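Long-range contacts in putative hemolysin (PDB 2RK5), which is a putative membrane hemolysin of the UPF0053 family, represented here by its transporter-associated domain, and may bind flavin adenine dinucleotide: residues 12-18 against 34-40; 63-69 against 81-86. All coordinates share one frame; numbering follows the deposited sequence. Where two conformers were deposited one is given.

Contact 1: residues 12-18 against 34-40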
loop_
_atom_site.group_PDB
_atom_site.type_symbol
_atom_site.label_atom_id
_atom_site.label_comp_id
_atom_site.label_asym_id
_atom_site.label_seq_id
_atom_site.Cartn_x
_atom_site.Cartn_y
_atom_site.Cartn_z
ATOM N N VAL A 12 7.544 -9.392 -11.831
ATOM C CA VAL A 12 6.487 -10.150 -11.151
ATOM C C VAL A 12 5.283 -9.271 -10.869
ATOM O O VAL A 12 5.436 -8.101 -10.551
ATOM C CB VAL A 12 6.945 -10.826 -9.818
ATOM C CG1 VAL A 12 8.151 -11.715 -10.093
ATOM C CG2 VAL A 12 7.203 -9.839 -8.725
ATOM N N LEU A 13 4.100 -9.888 -10.949
ATOM C CA LEU A 13 2.884 -9.258 -10.515
ATOM C C LEU A 13 2.890 -9.115 -8.999
ATOM O O LEU A 13 3.262 -10.047 -8.276
ATOM C CB LEU A 13 1.658 -10.048 -10.953
ATOM C CG LEU A 13 1.561 -10.261 -12.463
ATOM C CD1 LEU A 13 0.221 -10.912 -12.743
ATOM C CD2 LEU A 13 1.738 -8.959 -13.265
ATOM N N GLY A 14 2.481 -7.938 -8.525
ATOM C CA GLY A 14 2.441 -7.686 -7.090
ATOM C C GLY A 14 1.543 -8.655 -6.346
ATOM O O GLY A 14 1.713 -8.914 -5.162
ATOM N N THR A 15 0.533 -9.146 -7.046
ATOM C CA THR A 15 -0.455 -10.076 -6.467
ATOM C C THR A 15 0.088 -11.504 -6.376
ATOM O O THR A 15 -0.561 -12.375 -5.809
ATOM C CB THR A 15 -1.776 -10.084 -7.277
ATOM O OG1 THR A 15 -1.455 -10.277 -8.653
ATOM C CG2 THR A 15 -2.507 -8.775 -7.074
ATOM N N MET A 16 1.270 -11.758 -6.942
ATOM C CA MET A 16 1.884 -13.100 -6.796
ATOM C C MET A 16 2.011 -13.429 -5.289
ATOM O O MET A 16 2.516 -12.638 -4.490
ATOM C CB MET A 16 3.242 -13.156 -7.494
ATOM C CG MET A 16 3.908 -14.546 -7.536
ATOM S SD MET A 16 5.509 -14.505 -8.446
ATOM C CE MET A 16 5.770 -16.290 -8.937
ATOM N N THR A 17 1.513 -14.598 -4.885
ATOM C CA THR A 17 1.573 -14.944 -3.478
ATOM C C THR A 17 3.017 -15.173 -3.084
ATOM O O THR A 17 3.844 -15.532 -3.905
ATOM C CB THR A 17 0.760 -16.214 -3.139
ATOM O OG1 THR A 17 1.416 -17.364 -3.695
ATOM C CG2 THR A 17 -0.668 -16.121 -3.692
ATOM N N LEU A 18 3.321 -15.008 -1.810
ATOM C CA LEU A 18 4.669 -15.286 -1.359
ATOM C C LEU A 18 5.013 -16.742 -1.536
ATOM O O LEU A 18 6.165 -17.084 -1.842
ATOM C CB LEU A 18 4.889 -14.961 0.096
ATOM C CG LEU A 18 5.301 -13.560 0.441
ATOM C CD1 LEU A 18 5.722 -13.506 1.937
ATOM C CD2 LEU A 18 6.432 -13.038 -0.484
ATOM N N VAL A 34 1.429 -10.633 5.895
ATOM C CA VAL A 34 1.670 -10.519 4.482
ATOM C C VAL A 34 1.383 -11.818 3.735
ATOM O O VAL A 34 1.815 -12.887 4.170
ATOM C CB VAL A 34 3.164 -10.100 4.258
ATOM C CG1 VAL A 34 3.627 -10.293 2.820
ATOM C CG2 VAL A 34 3.314 -8.666 4.726
ATOM N N ASP A 35 0.714 -11.678 2.592
ATOM C CA ASP A 35 0.416 -12.797 1.714
ATOM C C ASP A 35 1.047 -12.754 0.350
ATOM O O ASP A 35 1.197 -13.810 -0.274
ATOM C CB ASP A 35 -1.099 -12.928 1.585
ATOM C CG ASP A 35 -1.735 -13.303 2.918
ATOM O OD1 ASP A 35 -1.321 -14.326 3.511
ATOM O OD2 ASP A 35 -2.617 -12.575 3.355
ATOM N N THR A 36 1.357 -11.549 -0.136
ATOM C CA THR A 36 1.854 -11.418 -1.508
ATOM C C THR A 36 3.189 -10.699 -1.548
ATOM O O THR A 36 3.627 -10.102 -0.572
ATOM C CB THR A 36 0.891 -10.582 -2.401
ATOM O OG1 THR A 36 0.843 -9.220 -1.955
ATOM C CG2 THR A 36 -0.496 -11.157 -2.393
ATOM N N ILE A 37 3.860 -10.806 -2.684
ATOM C CA ILE A 37 5.152 -10.161 -2.871
ATOM C C ILE A 37 5.027 -8.639 -2.758
ATOM O O ILE A 37 5.922 -8.009 -2.160
ATOM C CB ILE A 37 5.837 -10.620 -4.165
ATOM C CG1 ILE A 37 7.310 -10.178 -4.179
ATOM C CG2 ILE A 37 5.050 -10.208 -5.417
ATOM C CD1 ILE A 37 8.137 -10.715 -3.025
ATOM N N ALA A 38 3.941 -8.044 -3.259
ATOM C CA ALA A 38 3.750 -6.586 -3.035
ATOM C C ALA A 38 3.641 -6.265 -1.546
ATOM O O ALA A 38 4.182 -5.257 -1.069
ATOM C CB ALA A 38 2.531 -6.028 -3.775
ATOM N N GLY A 39 2.909 -7.085 -0.809
ATOM C CA GLY A 39 2.765 -6.871 0.620
ATOM C C GLY A 39 4.116 -6.949 1.302
ATOM O O GLY A 39 4.422 -6.152 2.204
ATOM N N PHE A 40 4.915 -7.948 0.929
ATOM C CA PHE A 40 6.256 -8.113 1.512
ATOM C C PHE A 40 7.135 -6.882 1.216
ATOM O O PHE A 40 7.838 -6.339 2.099
ATOM C CB PHE A 40 6.886 -9.385 0.959
ATOM C CG PHE A 40 8.276 -9.634 1.441
ATOM C CD1 PHE A 40 8.505 -10.335 2.590
ATOM C CD2 PHE A 40 9.349 -9.177 0.723
ATOM C CE1 PHE A 40 9.777 -10.542 3.052
ATOM C CE2 PHE A 40 10.649 -9.382 1.161
ATOM C CZ PHE A 40 10.861 -10.062 2.334
#
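The F40 ring, the one aromatic group here, meets L18 obliquely through the leucine CD1, while L18 CD2 packs 4.0 Å from F40 CB. That same CD2 lies 3.8 Å from I37 CD1, the two side chains crossing at about a right angle; L18 CD1 also packs against V34 CG1. I37 lies between L18 and the type I turn L13 to M16: with CG1 anti to the backbone N (chi1 -167°), CG2 sits between N and the carbonyl carbon, 3.4 Å from L13 O and next to V12 CG2 and M16 CB. The backbones are joined by three bonds. A38 N uses a lone pair of G14 O in the carbonyl plane (3.1 Å), I37 N reaches M16 O nearly in line with the carbonyl (2.9 Å), and L18 N bonds to D35 O (2.9 Å). T17 and T36, both N-cap residues, form a single backbone bridge, CA to CA 4.0 Å. T36 OG1 accepts from G39 N (3.2 Å) and is also bonded to D75 of the second subunit; T17 caps helix 18-25 through D20 N. Around them, V12 leans on L81 and I83 of strand 77-85, M16 packs on F21 and Y24 of helix 18-25 and on S2 of strand 2-6, and I37 bridges F21 and L81, so the end of strand 9-13 is joined to both helices.

Contact 2: residues 63-69 against 81-86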
loop_
_atom_site.group_PDB
_atom_site.type_symbol
_atom_site.label_atom_id
_atom_site.label_comp_id
_atom_site.label_asym_id
_atom_site.label_seq_id
_atom_site.Cartn_x
_atom_site.Cartn_y
_atom_site.Cartn_z
ATOM N N GLY A 63 20.556 -18.302 0.084
ATOM C CA GLY A 63 21.781 -17.995 -0.617
ATOM C C GLY A 63 21.634 -17.122 -1.845
ATOM O O GLY A 63 22.626 -16.834 -2.514
ATOM N N LYS A 64 20.410 -16.708 -2.142
ATOM C CA LYS A 64 20.159 -15.748 -3.217
ATOM C C LYS A 64 20.025 -14.339 -2.621
ATOM O O LYS A 64 19.395 -14.156 -1.556
ATOM C CB LYS A 64 18.865 -16.067 -3.967
ATOM C CG LYS A 64 18.832 -17.400 -4.734
ATOM C CD LYS A 64 18.032 -18.401 -3.870
ATOM C CE LYS A 64 18.106 -19.789 -4.346
ATOM N NZ LYS A 64 17.836 -20.777 -3.298
ATOM N N HIS A 65 20.646 -13.355 -3.272
ATOM C CA HIS A 65 20.393 -11.955 -2.956
ATOM C C HIS A 65 19.355 -11.475 -3.952
ATOM O O HIS A 65 19.500 -11.700 -5.134
ATOM C CB HIS A 65 21.655 -11.100 -3.078
ATOM C CG HIS A 65 21.395 -9.626 -2.986
ATOM N ND1 HIS A 65 21.559 -8.902 -1.824
ATOM C CD2 HIS A 65 20.992 -8.739 -3.925
ATOM C CE1 HIS A 65 21.263 -7.635 -2.054
ATOM N NE2 HIS A 65 20.904 -7.511 -3.320
ATOM N N LEU A 66 18.289 -10.861 -3.450
ATOM C CA LEU A 66 17.217 -10.328 -4.287
ATOM C C LEU A 66 17.168 -8.822 -4.082
ATOM O O LEU A 66 17.218 -8.337 -2.949
ATOM C CB LEU A 66 15.877 -10.895 -3.859
ATOM C CG LEU A 66 15.654 -12.405 -3.884
ATOM C CD1 LEU A 66 14.219 -12.758 -3.454
ATOM C CD2 LEU A 66 15.926 -12.926 -5.218
ATOM N N GLU A 67 17.011 -8.100 -5.184
ATOM C CA GLU A 67 16.726 -6.663 -5.134
ATOM C C GLU A 67 15.333 -6.471 -5.732
ATOM O O GLU A 67 15.083 -6.880 -6.862
ATOM C CB GLU A 67 17.772 -5.833 -5.886
ATOM C CG GLU A 67 17.494 -4.345 -5.818
ATOM C CD GLU A 67 18.510 -3.487 -6.547
ATOM O OE1 GLU A 67 19.306 -4.031 -7.314
ATOM O OE2 GLU A 67 18.467 -2.253 -6.376
ATOM N N LEU A 68 14.429 -5.879 -4.956
ATOM C CA LEU A 68 13.041 -5.657 -5.373
ATOM C C LEU A 68 12.858 -4.157 -5.606
ATOM O O LEU A 68 13.202 -3.364 -4.742
ATOM C CB LEU A 68 12.073 -6.114 -4.301
ATOM C CG LEU A 68 11.883 -7.592 -4.001
ATOM C CD1 LEU A 68 13.171 -8.221 -3.633
ATOM C CD2 LEU A 68 10.890 -7.727 -2.858
ATOM N N ILE A 69 12.300 -3.801 -6.760
ATOM C CA ILE A 69 12.091 -2.408 -7.142
ATOM C C ILE A 69 10.706 -2.244 -7.736
ATOM O O ILE A 69 10.282 -3.053 -8.545
ATOM C CB ILE A 69 13.116 -1.927 -8.193
ATOM C CG1 ILE A 69 14.540 -2.370 -7.863
ATOM C CG2 ILE A 69 13.072 -0.400 -8.292
ATOM C CD1 ILE A 69 15.557 -1.995 -8.970
ATOM N N LEU A 81 6.557 -5.544 -9.844
ATOM C CA LEU A 81 7.889 -5.389 -9.281
ATOM C C LEU A 81 8.927 -5.936 -10.241
ATOM O O LEU A 81 8.696 -6.950 -10.893
ATOM C CB LEU A 81 8.021 -6.167 -7.979
ATOM C CG LEU A 81 7.394 -5.615 -6.709
ATOM C CD1 LEU A 81 7.412 -6.712 -5.628
ATOM C CD2 LEU A 81 8.189 -4.400 -6.205
ATOM N N LYS A 82 10.086 -5.286 -10.280
ATOM C CA LYS A 82 11.284 -5.817 -10.895
ATOM C C LYS A 82 12.096 -6.548 -9.831
ATOM O O LYS A 82 12.298 -6.011 -8.748
ATOM C CB LYS A 82 12.117 -4.691 -11.471
ATOM C CG LYS A 82 13.279 -5.141 -12.324
ATOM C CD LYS A 82 14.042 -3.925 -12.843
ATOM C CE LYS A 82 14.898 -4.264 -14.000
ATOM N NZ LYS A 82 15.407 -3.005 -14.643
ATOM N N ILE A 83 12.537 -7.763 -10.138
ATOM C CA ILE A 83 13.338 -8.585 -9.217
ATOM C C ILE A 83 14.650 -8.871 -9.898
ATOM O O ILE A 83 14.668 -9.399 -10.996
ATOM C CB ILE A 83 12.659 -9.946 -8.924
ATOM C CG1 ILE A 83 11.195 -9.726 -8.563
ATOM C CG2 ILE A 83 13.432 -10.731 -7.840
ATOM C CD1 ILE A 83 10.915 -9.012 -7.277
ATOM N N LEU A 84 15.744 -8.503 -9.242
ATOM C CA LEU A 84 17.080 -8.841 -9.737
ATOM C C LEU A 84 17.698 -9.846 -8.783
ATOM O O LEU A 84 17.738 -9.607 -7.554
ATOM C CB LEU A 84 17.947 -7.586 -9.777
ATOM C CG LEU A 84 17.504 -6.407 -10.663
ATOM C CD1 LEU A 84 16.731 -6.849 -11.855
ATOM C CD2 LEU A 84 16.758 -5.378 -9.896
ATOM N N VAL A 85 18.155 -10.972 -9.334
ATOM C CA VAL A 85 18.697 -12.050 -8.514
ATOM C C VAL A 85 20.217 -12.100 -8.619
ATOM O O VAL A 85 20.782 -12.028 -9.725
ATOM C CB VAL A 85 18.107 -13.421 -8.906
ATOM C CG1 VAL A 85 18.610 -14.505 -7.962
ATOM C CG2 VAL A 85 16.555 -13.382 -8.861
ATOM N N SER A 86 20.832 -12.209 -7.440
ATOM C CA SER A 86 22.266 -12.077 -7.156
ATOM C C SER A 86 23.082 -11.194 -8.030
ATOM O O SER A 86 22.803 -9.992 -8.024
ATOM C CB SER A 86 22.861 -13.425 -6.820
ATOM O OG SER A 86 22.186 -13.849 -5.659
#
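L68 lies alongside I83, the two pointing the same way, with CG of L68 3.7 Å from CD1 of I83. They belong to the antiparallel beta hairpin of strands 64-74 and 77-85, at the middle of the five-stranded sheet of the transporter-associated domain. L68 and I83 form a non-hydrogen-bonded pair, as do L66 and V85, where L66 CD2 lies 3.7 Å from V85 CG2. These four residues share one sheet face, and L68 presses on I37 and Y41 of helix 37-45. L66 reaches T27 and L29 in the loop between the helices. The opposite face carries E67, I69, K82 and L84, all partly exposed. There the close apolar contact is diagonal: I69 CD1 crosses to L84 CD2 obliquely. E67 runs beside L84 with CG anti to the backbone N (chi1 -179°), and the extended chain brings E67 OE1 to 3.9 Å from L84 CD2.

In the hydrogen-bonded pairs, E67 N meets L84 O at 2.9 Å and L84 N returns the bond to E67 O, while I69 and K82 exchange the same two bonds, K82 N to I69 O being the shorter at 2.8 Å. L81 CD2 packs 3.4 Å from that same I69 O. Strand 56-61 flanks the hairpin on one side through V59 and F57, and strand 9-13 on the other through V12 and Y10.

At the chain's last modelled residue the pattern ends on a side chain: S86 N donates to H65 O (2.7 Å), but H65 N is answered by the hydroxyl, S86 OG, at 2.9 Å, with an N-H...OG angle of 165°.

From the N terminus, strand 2-6 leads into strand 9-13, and contact 1 opens at its end; the chain then makes helix 18-25 and returns through the following loop to the start of helix 37-45, where contact 1 closes. Only after strand 56-61 does contact 2 open, closing the hairpin of strands 64-74 and 77-85. The two loops follow one another, neither nesting nor crossing. Their centres stand about 14 Å apart on opposite sides of the chain's centre, yet they touch: V12 N probably bonds to L81 O, joining neighbouring strands, and I37 packs on L81 and L68. Contact 1 ties the helices to one strand; contact 2 pairs two inner strands of the sheet on which helix 37-45 packs.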